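PDB 4JZA: uncharacterized protein from Legionella longbeachae NSW150, which probably removes the 3-phosphate from phosphatidylinositol 3-phosphate, and so could act on the lipid metabolism of the host cell. Local coordinates for residues H201-F204 with C205-Q209; T212-L215 with E216-D220; L259-H262 with Q263-M266; T282-K285 with K286-G290. All blocks are in the same frame, centred on the assembly; numbering follows the deposited sequence.

Contact 1 (H201-F204 with C205-Q209); sequences HAYF and CNLDQ
His201 with Cys205, Ala202 with Asn206, and Tyr203 with Leu207 form a buried local contact toward the C-terminal end of helix 198-206, in the phosphoinositide phosphatase insertion domain. Each pair joins residues four apart, and each uses different chemistry. Cys205 SG lies over one face of the His201 imidazole, 4.0 Å from the ring centroid and shifted toward its rim, a sulfur-aromatic contact. With CG anti to the backbone N (chi1 -155°), the His201 ring stands out from the helix, and Cys205 SG leans back over it. Ala202 O is gripped twice: Asn206 N donates to it at 3.0 Å and Asn206 ND2 at 2.8 Å. The second bond is fairly straight, 155° at the hydrogen, and the carbonyl oxygen lies close to the amide plane, which helps fix the rotation of the carboxamide. Beyond it, Tyr203 CE2 touches Leu207 CD1 at 4.0 Å, the two side chains meeting at a slant. Helix 308-311 packs on Cys205 through Trp311 and Gln308, whereas helix 261-270 lies along Ala202, Tyr203, Asn206 and Leu207; the phenol OH of Tyr203 is bonded to Asp220 of helix 214-234.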
loop_
_atom_site.group_PDB
_atom_site.type_symbol
_atom_site.label_atom_id
_atom_site.label_comp_id
_atom_site.label_asym_id
_atom_site.label_seq_id
_atom_site.Cartn_x
_atom_site.Cartn_y
_atom_site.Cartn_z
ATOM N N HIS A 201 18.914 15.772 -11.327
ATOM C CA HIS A 201 17.953 14.733 -11.734
ATOM C C HIS A 201 17.227 15.170 -13.002
ATOM O O HIS A 201 17.040 14.346 -13.918
ATOM C CB HIS A 201 16.922 14.460 -10.620
ATOM C CG HIS A 201 16.302 13.087 -10.660
ATOM N ND1 HIS A 201 16.976 11.949 -10.275
ATOM C CD2 HIS A 201 15.059 12.677 -10.999
ATOM C CE1 HIS A 201 16.179 10.898 -10.368
ATOM N NE2 HIS A 201 15.015 11.312 -10.823
ATOM N N ALA A 202 16.831 16.439 -13.079
ATOM C CA ALA A 202 16.178 16.887 -14.281
ATOM C C ALA A 202 17.139 16.827 -15.482
ATOM O O ALA A 202 16.718 16.463 -16.613
ATOM C CB ALA A 202 15.628 18.283 -14.122
ATOM N N TYR A 203 18.412 17.174 -15.248
ATOM C CA TYR A 203 19.403 17.193 -16.337
ATOM C C TYR A 203 19.457 15.832 -17.017
ATOM O O TYR A 203 19.187 15.723 -18.191
ATOM C CB TYR A 203 20.801 17.606 -15.844
ATOM C CG TYR A 203 21.828 17.748 -16.952
ATOM C CD1 TYR A 203 21.869 18.893 -17.714
ATOM C CD2 TYR A 203 22.737 16.778 -17.227
ATOM C CE1 TYR A 203 22.777 19.074 -18.725
ATOM C CE2 TYR A 203 23.651 16.935 -18.258
ATOM C CZ TYR A 203 23.675 18.098 -19.002
ATOM O OH TYR A 203 24.553 18.319 -20.056
ATOM N N PHE A 204 19.752 14.794 -16.263
ATOM C CA PHE A 204 19.965 13.481 -16.849
ATOM C C PHE A 204 18.669 12.852 -17.331
ATOM O O PHE A 204 18.651 12.155 -18.336
ATOM C CB PHE A 204 20.660 12.545 -15.844
ATOM C CG PHE A 204 22.105 12.878 -15.585
ATOM C CD1 PHE A 204 23.076 12.610 -16.535
ATOM C CD2 PHE A 204 22.503 13.447 -14.383
ATOM C CE1 PHE A 204 24.414 12.924 -16.291
ATOM C CE2 PHE A 204 23.835 13.747 -14.126
ATOM C CZ PHE A 204 24.789 13.491 -15.078
ATOM N N CYS A 205 17.571 13.074 -16.626
ATOM C CA CYS A 205 16.305 12.421 -17.030
ATOM C C CYS A 205 15.705 13.067 -18.267
ATOM O O CYS A 205 14.905 12.450 -18.936
ATOM C CB CYS A 205 15.270 12.357 -15.879
ATOM S SG CYS A 205 15.775 11.250 -14.533
ATOM N N ASN A 206 16.107 14.290 -18.593
ATOM C CA ASN A 206 15.599 14.951 -19.810
ATOM C C ASN A 206 16.597 15.058 -20.942
ATOM O O ASN A 206 16.274 15.573 -22.012
ATOM C CB ASN A 206 15.066 16.316 -19.458
ATOM C CG ASN A 206 13.849 16.217 -18.574
ATOM O OD1 ASN A 206 12.778 15.894 -19.050
ATOM N ND2 ASN A 206 14.023 16.440 -17.280
ATOM N N LEU A 207 17.790 14.517 -20.720
ATOM C CA LEU A 207 18.869 14.607 -21.685
ATOM C C LEU A 207 18.401 14.167 -23.059
ATOM O O LEU A 207 17.900 13.048 -23.233
ATOM C CB LEU A 207 20.031 13.709 -21.254
ATOM C CG LEU A 207 21.374 13.918 -21.941
ATOM C CD1 LEU A 207 21.969 15.258 -21.522
ATOM C CD2 LEU A 207 22.296 12.756 -21.603
ATOM N N ASP A 208 18.583 15.063 -24.020
ATOM C CA ASP A 208 18.342 14.815 -25.435
ATOM C C ASP A 208 19.145 13.625 -26.021
ATOM O O ASP A 208 20.308 13.445 -25.696
ATOM C CB ASP A 208 18.696 16.083 -26.190
ATOM C CG ASP A 208 18.427 15.971 -27.642
ATOM O OD1 ASP A 208 17.587 15.165 -28.062
ATOM O OD2 ASP A 208 19.062 16.679 -28.402
ATOM N N GLN A 209 18.505 12.813 -26.873
ATOM C CA GLN A 209 19.127 11.599 -27.439
ATOM C C GLN A 209 20.193 11.937 -28.507
ATOM O O GLN A 209 20.872 11.040 -29.035
ATOM C CB GLN A 209 18.056 10.600 -27.968
ATOM C CG GLN A 209 17.926 9.276 -27.180
ATOM C CD GLN A 209 16.714 9.189 -26.232
ATOM O OE1 GLN A 209 15.929 8.229 -26.299
ATOM N NE2 GLN A 209 16.574 10.168 -25.336
#

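Contact 2 (T212-L215 with E216-D220); sequences TSYL and EVIRD
Glu216 OE1 is gripped by two groups of Thr212: the backbone N donates to it at 2.9 Å along a nearly linear path (171° at the hydrogen), and OG1 adds a weak bond at 3.5 Å. The amide comes from above the carboxylate plane, 45° out of it. The Glu216 chain, extended beyond CG, runs back alongside the start of helix 214-234. Between these two residues sits the N-cap, Ser213, whose OG accepts from Glu216 N at 3.0 Å; its chi1 of 79° brings the hydroxyl over the first turn. Glu216 thus takes part twice, with its backbone N in the capping bond and with its carboxylate holding the residue before the cap. Further into the helix the bonding becomes regular, with Ile218 N on Tyr214 O and Arg219 N on Leu215 O. On the apolar side Ile218 CD1 approaches Tyr214 CD2 to 4.0 Å, the two side chains crossing at about a right angle, while the phenol OH is bonded to Leu288 O. A carboxylate so close to a helix N-terminus would probably be stabilised in its ionised form; Ser213 OG offers an acceptor to a first-turn amide, while the carboxylate takes the one before the cap.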
loop_
_atom_site.group_PDB
_atom_site.type_symbol
_atom_site.label_atom_id
_atom_site.label_comp_id
_atom_site.label_asym_id
_atom_site.label_seq_id
_atom_site.Cartn_x
_atom_site.Cartn_y
_atom_site.Cartn_z
ATOM N N THR A 212 25.208 11.382 -26.911
ATOM C CA THR A 212 25.352 9.911 -26.965
ATOM C C THR A 212 26.554 9.381 -26.181
ATOM O O THR A 212 26.902 8.185 -26.279
ATOM C CB THR A 212 25.565 9.418 -28.431
ATOM O OG1 THR A 212 26.902 9.720 -28.849
ATOM C CG2 THR A 212 24.582 10.061 -29.436
ATOM N N SER A 213 27.226 10.238 -25.418
ATOM C CA SER A 213 28.361 9.751 -24.637
ATOM C C SER A 213 28.661 10.669 -23.485
ATOM O O SER A 213 28.205 11.814 -23.467
ATOM C CB SER A 213 29.610 9.622 -25.510
ATOM O OG SER A 213 30.193 10.904 -25.691
ATOM N N TYR A 214 29.462 10.170 -22.539
ATOM C CA TYR A 214 29.765 10.931 -21.342
ATOM C C TYR A 214 30.645 12.154 -21.746
ATOM O O TYR A 214 30.416 13.285 -21.318
ATOM C CB TYR A 214 30.381 10.040 -20.255
ATOM C CG TYR A 214 30.296 10.727 -18.915
ATOM C CD1 TYR A 214 29.075 10.925 -18.285
ATOM C CD2 TYR A 214 31.425 11.274 -18.313
ATOM C CE1 TYR A 214 28.986 11.613 -17.087
ATOM C CE2 TYR A 214 31.335 11.962 -17.111
ATOM C CZ TYR A 214 30.120 12.119 -16.512
ATOM O OH TYR A 214 30.044 12.812 -15.356
ATOM N N LEU A 215 31.582 11.939 -22.657
ATOM C CA LEU A 215 32.274 13.061 -23.286
ATOM C C LEU A 215 31.317 14.127 -23.858
ATOM O O LEU A 215 31.499 15.316 -23.636
ATOM C CB LEU A 215 33.236 12.543 -24.361
ATOM C CG LEU A 215 34.468 11.805 -23.803
ATOM C CD1 LEU A 215 35.329 11.110 -24.872
ATOM C CD2 LEU A 215 35.306 12.785 -22.995
ATOM N N GLU A 216 30.281 13.720 -24.567
ATOM C CA GLU A 216 29.316 14.706 -25.051
ATOM C C GLU A 216 28.544 15.389 -23.912
ATOM O O GLU A 216 28.115 16.549 -24.042
ATOM C CB GLU A 216 28.394 14.108 -26.126
ATOM C CG GLU A 216 29.067 13.970 -27.498
ATOM C CD GLU A 216 28.215 13.263 -28.562
ATOM O OE1 GLU A 216 26.955 13.160 -28.435
ATOM O OE2 GLU A 216 28.828 12.832 -29.561
ATOM N N VAL A 217 28.389 14.714 -22.779
ATOM C CA VAL A 217 27.748 15.370 -21.630
ATOM C C VAL A 217 28.587 16.504 -21.071
ATOM O O VAL A 217 28.095 17.611 -20.910
ATOM C CB VAL A 217 27.425 14.378 -20.505
ATOM C CG1 VAL A 217 26.884 15.108 -19.273
ATOM C CG2 VAL A 217 26.399 13.370 -21.015
ATOM N N ILE A 218 29.867 16.244 -20.813
ATOM C CA ILE A 218 30.766 17.285 -20.297
ATOM C C ILE A 218 30.774 18.508 -21.198
ATOM O O ILE A 218 30.641 19.624 -20.710
ATOM C CB ILE A 218 32.205 16.772 -20.157
ATOM C CG1 ILE A 218 32.239 15.641 -19.126
ATOM C CG2 ILE A 218 33.155 17.917 -19.770
ATOM C CD1 ILE A 218 33.355 14.639 -19.316
ATOM N N ARG A 219 30.898 18.283 -22.509
ATOM C CA ARG A 219 30.919 19.384 -23.465
ATOM C C ARG A 219 29.576 20.095 -23.434
ATOM O O ARG A 219 29.532 21.321 -23.319
ATOM C CB ARG A 219 31.336 18.941 -24.900
ATOM C CG ARG A 219 32.855 19.051 -25.181
ATOM C CD ARG A 219 33.259 18.728 -26.635
ATOM N NE ARG A 219 32.124 18.884 -27.552
ATOM C CZ ARG A 219 31.452 17.894 -28.152
ATOM N NH1 ARG A 219 31.792 16.611 -28.008
ATOM N NH2 ARG A 219 30.423 18.195 -28.934
ATOM N N ASP A 220 28.478 19.337 -23.505
ATOM C CA ASP A 220 27.146 19.938 -23.447
ATOM C C ASP A 220 27.024 20.912 -22.277
ATOM O O ASP A 220 26.512 22.015 -22.435
ATOM C CB ASP A 220 26.064 18.864 -23.306
ATOM C CG ASP A 220 24.669 19.455 -23.109
ATOM O OD1 ASP A 220 24.332 19.876 -21.972
ATOM O OD2 ASP A 220 23.921 19.478 -24.108
#

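Contact 3 (L259-H262 with Q263-M266); sequences LSVH and QREM
Ser260 O accepts from Arg264 N at 2.8 Å and opens the bonding of helix 261-270, a helix N-terminus of which Ser260 is the N-cap. The ladder continues with Glu265 N on Val261 O and Met266 N on His262 O, at 3.0 and 3.1 Å; Met266 is present as selenomethionine. Although Ser260 holds the cap position, its side chain makes no capping bond. Ser260 N does make a weak bond to Gln263 OE1, but the position of that oxygen is doubtful. His262 and Gln263 run side by side in the same direction. The chi1 of His262, 55°, sets CG between the backbone N and the carbonyl carbon and turns the imidazole back beside Gln263, whose CG lies 4.0 Å from His262 CD2. At its polar ends the ring is held from outside: ND1 by Asp208 N and NE2 by Asp220. Leu259, just before the cap, faces helix 214-234 and packs its CB on Gln263 CB at 4.1 Å. Glu265 turns to a salt bridge with Arg268, one turn onward. Arg264, bent at chi3, folds back toward the start of the helix and places one guanidinium face over Val261 CA, 4.1 Å from Arg264 NH2.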
loop_
_atom_site.group_PDB
_atom_site.type_symbol
_atom_site.label_atom_id
_atom_site.label_comp_id
_atom_site.label_asym_id
_atom_site.label_seq_id
_atom_site.Cartn_x
_atom_site.Cartn_y
_atom_site.Cartn_z
ATOM N N LEU A 259 16.835 26.711 -25.369
ATOM C CA LEU A 259 17.641 25.738 -24.616
ATOM C C LEU A 259 17.136 24.345 -24.852
ATOM O O LEU A 259 15.928 24.131 -24.892
ATOM C CB LEU A 259 17.538 25.969 -23.118
ATOM C CG LEU A 259 18.199 27.215 -22.564
ATOM C CD1 LEU A 259 18.127 27.196 -21.046
ATOM C CD2 LEU A 259 19.630 27.310 -23.060
ATOM N N SER A 260 18.045 23.386 -24.983
ATOM C CA SER A 260 17.622 22.015 -25.189
ATOM C C SER A 260 16.764 21.550 -23.993
ATOM O O SER A 260 16.783 22.154 -22.906
ATOM C CB SER A 260 18.818 21.094 -25.398
ATOM O OG SER A 260 19.592 21.009 -24.215
ATOM N N VAL A 261 16.009 20.482 -24.217
ATOM C CA VAL A 261 15.035 20.038 -23.254
ATOM C C VAL A 261 15.652 20.041 -21.847
ATOM O O VAL A 261 15.161 20.688 -20.930
ATOM C CB VAL A 261 14.518 18.625 -23.613
ATOM C CG1 VAL A 261 13.401 18.221 -22.664
ATOM C CG2 VAL A 261 14.026 18.556 -25.064
ATOM N N HIS A 262 16.751 19.321 -21.696
ATOM C CA HIS A 262 17.417 19.142 -20.392
ATOM C C HIS A 262 17.984 20.420 -19.750
ATOM O O HIS A 262 17.881 20.610 -18.541
ATOM C CB HIS A 262 18.521 18.054 -20.474
ATOM C CG HIS A 262 19.547 18.284 -21.550
ATOM N ND1 HIS A 262 19.377 17.848 -22.842
ATOM C CD2 HIS A 262 20.752 18.894 -21.524
ATOM C CE1 HIS A 262 20.422 18.190 -23.569
ATOM N NE2 HIS A 262 21.271 18.827 -22.794
ATOM N N GLN A 263 18.599 21.286 -20.543
ATOM C CA GLN A 263 19.065 22.566 -20.007
ATOM C C GLN A 263 17.852 23.344 -19.525
ATOM O O GLN A 263 17.894 23.990 -18.477
ATOM C CB GLN A 263 19.856 23.359 -21.058
ATOM C CG GLN A 263 21.264 22.814 -21.305
ATOM C CD GLN A 263 21.737 23.080 -22.714
ATOM O OE1 GLN A 263 21.125 22.623 -23.666
ATOM N NE2 GLN A 263 22.791 23.811 -22.860
ATOM N N ARG A 264 16.762 23.237 -20.286
ATOM C CA ARG A 264 15.514 23.925 -19.965
ATOM C C ARG A 264 14.976 23.485 -18.584
ATOM O O ARG A 264 14.684 24.311 -17.719
ATOM C CB ARG A 264 14.449 23.705 -21.092
ATOM C CG ARG A 264 13.332 24.752 -21.105
ATOM C CD ARG A 264 12.190 24.625 -22.094
ATOM N NE ARG A 264 12.587 24.096 -23.397
ATOM C CZ ARG A 264 12.050 23.010 -23.963
ATOM N NH1 ARG A 264 11.072 22.328 -23.344
ATOM N NH2 ARG A 264 12.490 22.601 -25.156
ATOM N N GLU A 265 14.847 22.183 -18.382
ATOM C CA GLU A 265 14.232 21.690 -17.158
ATOM C C GLU A 265 15.142 21.931 -15.947
ATOM O O GLU A 265 14.664 22.145 -14.852
ATOM C CB GLU A 265 13.833 20.197 -17.311
ATOM C CG GLU A 265 12.705 19.943 -18.323
ATOM C CD GLU A 265 11.514 20.900 -18.162
ATOM O OE1 GLU A 265 11.003 21.070 -17.034
ATOM O OE2 GLU A 265 11.090 21.505 -19.169
HETATM N N MSE A 266 16.450 21.883 -16.163
HETATM C CA MSE A 266 17.393 22.186 -15.125
HETATM C C MSE A 266 17.242 23.616 -14.721
HETATM O O MSE A 266 17.247 23.908 -13.547
HETATM C CB MSE A 266 18.801 21.965 -15.615
HETATM C CG MSE A 266 19.817 22.349 -14.526
HETATM SE SE MSE A 266 21.713 22.178 -15.041
HETATM C CE MSE A 266 21.486 22.049 -17.009
#

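Contact 4 (T282-K285 with K286-G290); sequences TQFK and KFLTG
Phe284 presents one ring face to Leu288, one turn farther along helix 274-288, in a CH-pi contact: Leu288 CG stands over the middle of the ring, 4.3 Å from the centroid and 12° off its normal. The leucine also sends a methyl to the far end of the ring, with Leu288 CD2 3.9 Å from Phe284 CZ. Phe287 meets the same ring obliquely, its CD2 3.7 Å from Phe284 CE1. Both phenylalanines carry CG anti to the backbone N (174° for chi1 of Phe287), which throws the two rings to the same flank of the helix. The backbone beneath keeps helical bonding: Leu288 N bonds to Phe284 O at 2.9 Å and Phe287 N to Gln283 O at 3.1 Å. Thr289, the first residue to leave helical geometry, turns its hydroxyl back and makes a weak bond from OG1 to Lys285 O at 3.3 Å, while Gly290 N returns to Phe287 O. On the polar side, Lys285 NZ is bonded to Asn222. The apolar flank lies against two helices: Phe284 makes edge-to-face pairs with Tyr203 of helix 198-206 and Phe221 of helix 214-234, Phe287 touches Gln200 of the former, and Leu288 touches Phe204 and Phe221.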
loop_
_atom_site.group_PDB
_atom_site.type_symbol
_atom_site.label_atom_id
_atom_site.label_comp_id
_atom_site.label_asym_id
_atom_site.label_seq_id
_atom_site.Cartn_x
_atom_site.Cartn_y
_atom_site.Cartn_z
ATOM N N THR A 282 28.423 25.823 -11.004
ATOM C CA THR A 282 29.861 25.484 -10.997
ATOM C C THR A 282 30.104 24.243 -10.121
ATOM O O THR A 282 31.097 23.548 -10.256
ATOM C CB THR A 282 30.816 26.690 -10.681
ATOM O OG1 THR A 282 30.452 27.294 -9.436
ATOM C CG2 THR A 282 30.840 27.771 -11.887
ATOM N N GLN A 283 29.137 23.943 -9.279
ATOM C CA GLN A 283 29.130 22.713 -8.498
ATOM C C GLN A 283 28.725 21.453 -9.292
ATOM O O GLN A 283 29.139 20.346 -8.950
ATOM C CB GLN A 283 28.157 22.945 -7.368
ATOM C CG GLN A 283 27.926 21.799 -6.416
ATOM C CD GLN A 283 26.752 22.128 -5.528
ATOM O OE1 GLN A 283 25.652 21.578 -5.703
ATOM N NE2 GLN A 283 26.941 23.124 -4.643
ATOM N N PHE A 284 27.921 21.622 -10.346
ATOM C CA PHE A 284 27.578 20.526 -11.267
ATOM C C PHE A 284 28.743 20.227 -12.230
ATOM O O PHE A 284 29.090 19.056 -12.420
ATOM C CB PHE A 284 26.262 20.819 -12.035
ATOM C CG PHE A 284 25.679 19.617 -12.760
ATOM C CD1 PHE A 284 25.691 18.339 -12.186
ATOM C CD2 PHE A 284 25.084 19.770 -14.001
ATOM C CE1 PHE A 284 25.160 17.241 -12.840
ATOM C CE2 PHE A 284 24.539 18.670 -14.660
ATOM C CZ PHE A 284 24.580 17.403 -14.081
ATOM N N LYS A 285 29.366 21.277 -12.791
ATOM C CA LYS A 285 30.615 21.164 -13.600
ATOM C C LYS A 285 31.627 20.312 -12.868
ATOM O O LYS A 285 32.225 19.407 -13.450
ATOM C CB LYS A 285 31.239 22.555 -13.888
ATOM C CG LYS A 285 32.437 22.594 -14.850
ATOM C CD LYS A 285 33.404 23.723 -14.471
ATOM C CE LYS A 285 34.364 24.193 -15.586
ATOM N NZ LYS A 285 33.792 24.199 -16.963
ATOM N N LYS A 286 31.791 20.611 -11.582
ATOM C CA LYS A 286 32.719 19.900 -10.728
ATOM C C LYS A 286 32.252 18.469 -10.497
ATOM O O LYS A 286 33.061 17.554 -10.497
ATOM C CB LYS A 286 32.882 20.633 -9.399
ATOM C CG LYS A 286 34.286 20.597 -8.816
ATOM C CD LYS A 286 34.478 19.497 -7.768
ATOM C CE LYS A 286 33.784 19.806 -6.442
ATOM N NZ LYS A 286 34.409 20.942 -5.706
ATOM N N PHE A 287 30.952 18.269 -10.321
ATOM C CA PHE A 287 30.428 16.919 -10.124
ATOM C C PHE A 287 30.749 16.006 -11.309
ATOM O O PHE A 287 31.217 14.877 -11.139
ATOM C CB PHE A 287 28.917 16.972 -9.939
ATOM C CG PHE A 287 28.249 15.613 -9.870
ATOM C CD1 PHE A 287 28.307 14.870 -8.722
ATOM C CD2 PHE A 287 27.542 15.094 -10.970
ATOM C CE1 PHE A 287 27.678 13.633 -8.657
ATOM C CE2 PHE A 287 26.922 13.861 -10.916
ATOM C CZ PHE A 287 26.977 13.131 -9.752
ATOM N N LEU A 288 30.515 16.525 -12.514
ATOM C CA LEU A 288 30.589 15.722 -13.729
ATOM C C LEU A 288 31.941 15.125 -13.948
ATOM O O LEU A 288 32.056 14.017 -14.411
ATOM C CB LEU A 288 30.212 16.569 -14.948
ATOM C CG LEU A 288 28.738 16.925 -15.069
ATOM C CD1 LEU A 288 28.489 17.877 -16.260
ATOM C CD2 LEU A 288 27.896 15.668 -15.179
ATOM N N THR A 289 32.984 15.893 -13.682
ATOM C CA THR A 289 34.368 15.429 -13.914
ATOM C C THR A 289 34.947 14.908 -12.646
ATOM O O THR A 289 36.099 14.633 -12.597
ATOM C CB THR A 289 35.278 16.575 -14.405
ATOM O OG1 THR A 289 35.039 17.729 -13.590
ATOM C CG2 THR A 289 34.987 16.929 -15.884
ATOM N N GLY A 290 34.147 14.815 -11.601
ATOM C CA GLY A 290 34.604 14.309 -10.316
ATOM C C GLY A 290 34.584 12.796 -10.271
ATOM O O GLY A 290 34.594 12.129 -11.294
#

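Overall arrangement
The four contacts illustrate how the ends of neighbouring helices pack together. All four touch one another; contact 1 lies about 8 Å from contact 3, 12 Å from contact 2 and 16 Å from contact 4, between centres. Asp220 of contact 2 ties contacts 1 and 3 together, through Tyr203 OH and through His262 NE2, the latter 3.0 Å from Asp220 OD2. Tyr214 joins contact 2 to contact 4. Contacts 3 and 4, about 17 Å apart between centres, meet through Met266 and Phe284. All lie 30 to 40 Å from the centre of the chain. The probable phosphatase site, a CX5R signature, runs from the end of strand 545-549 of the mixed sheet to the start of helix 556-574, and none of these segments includes it.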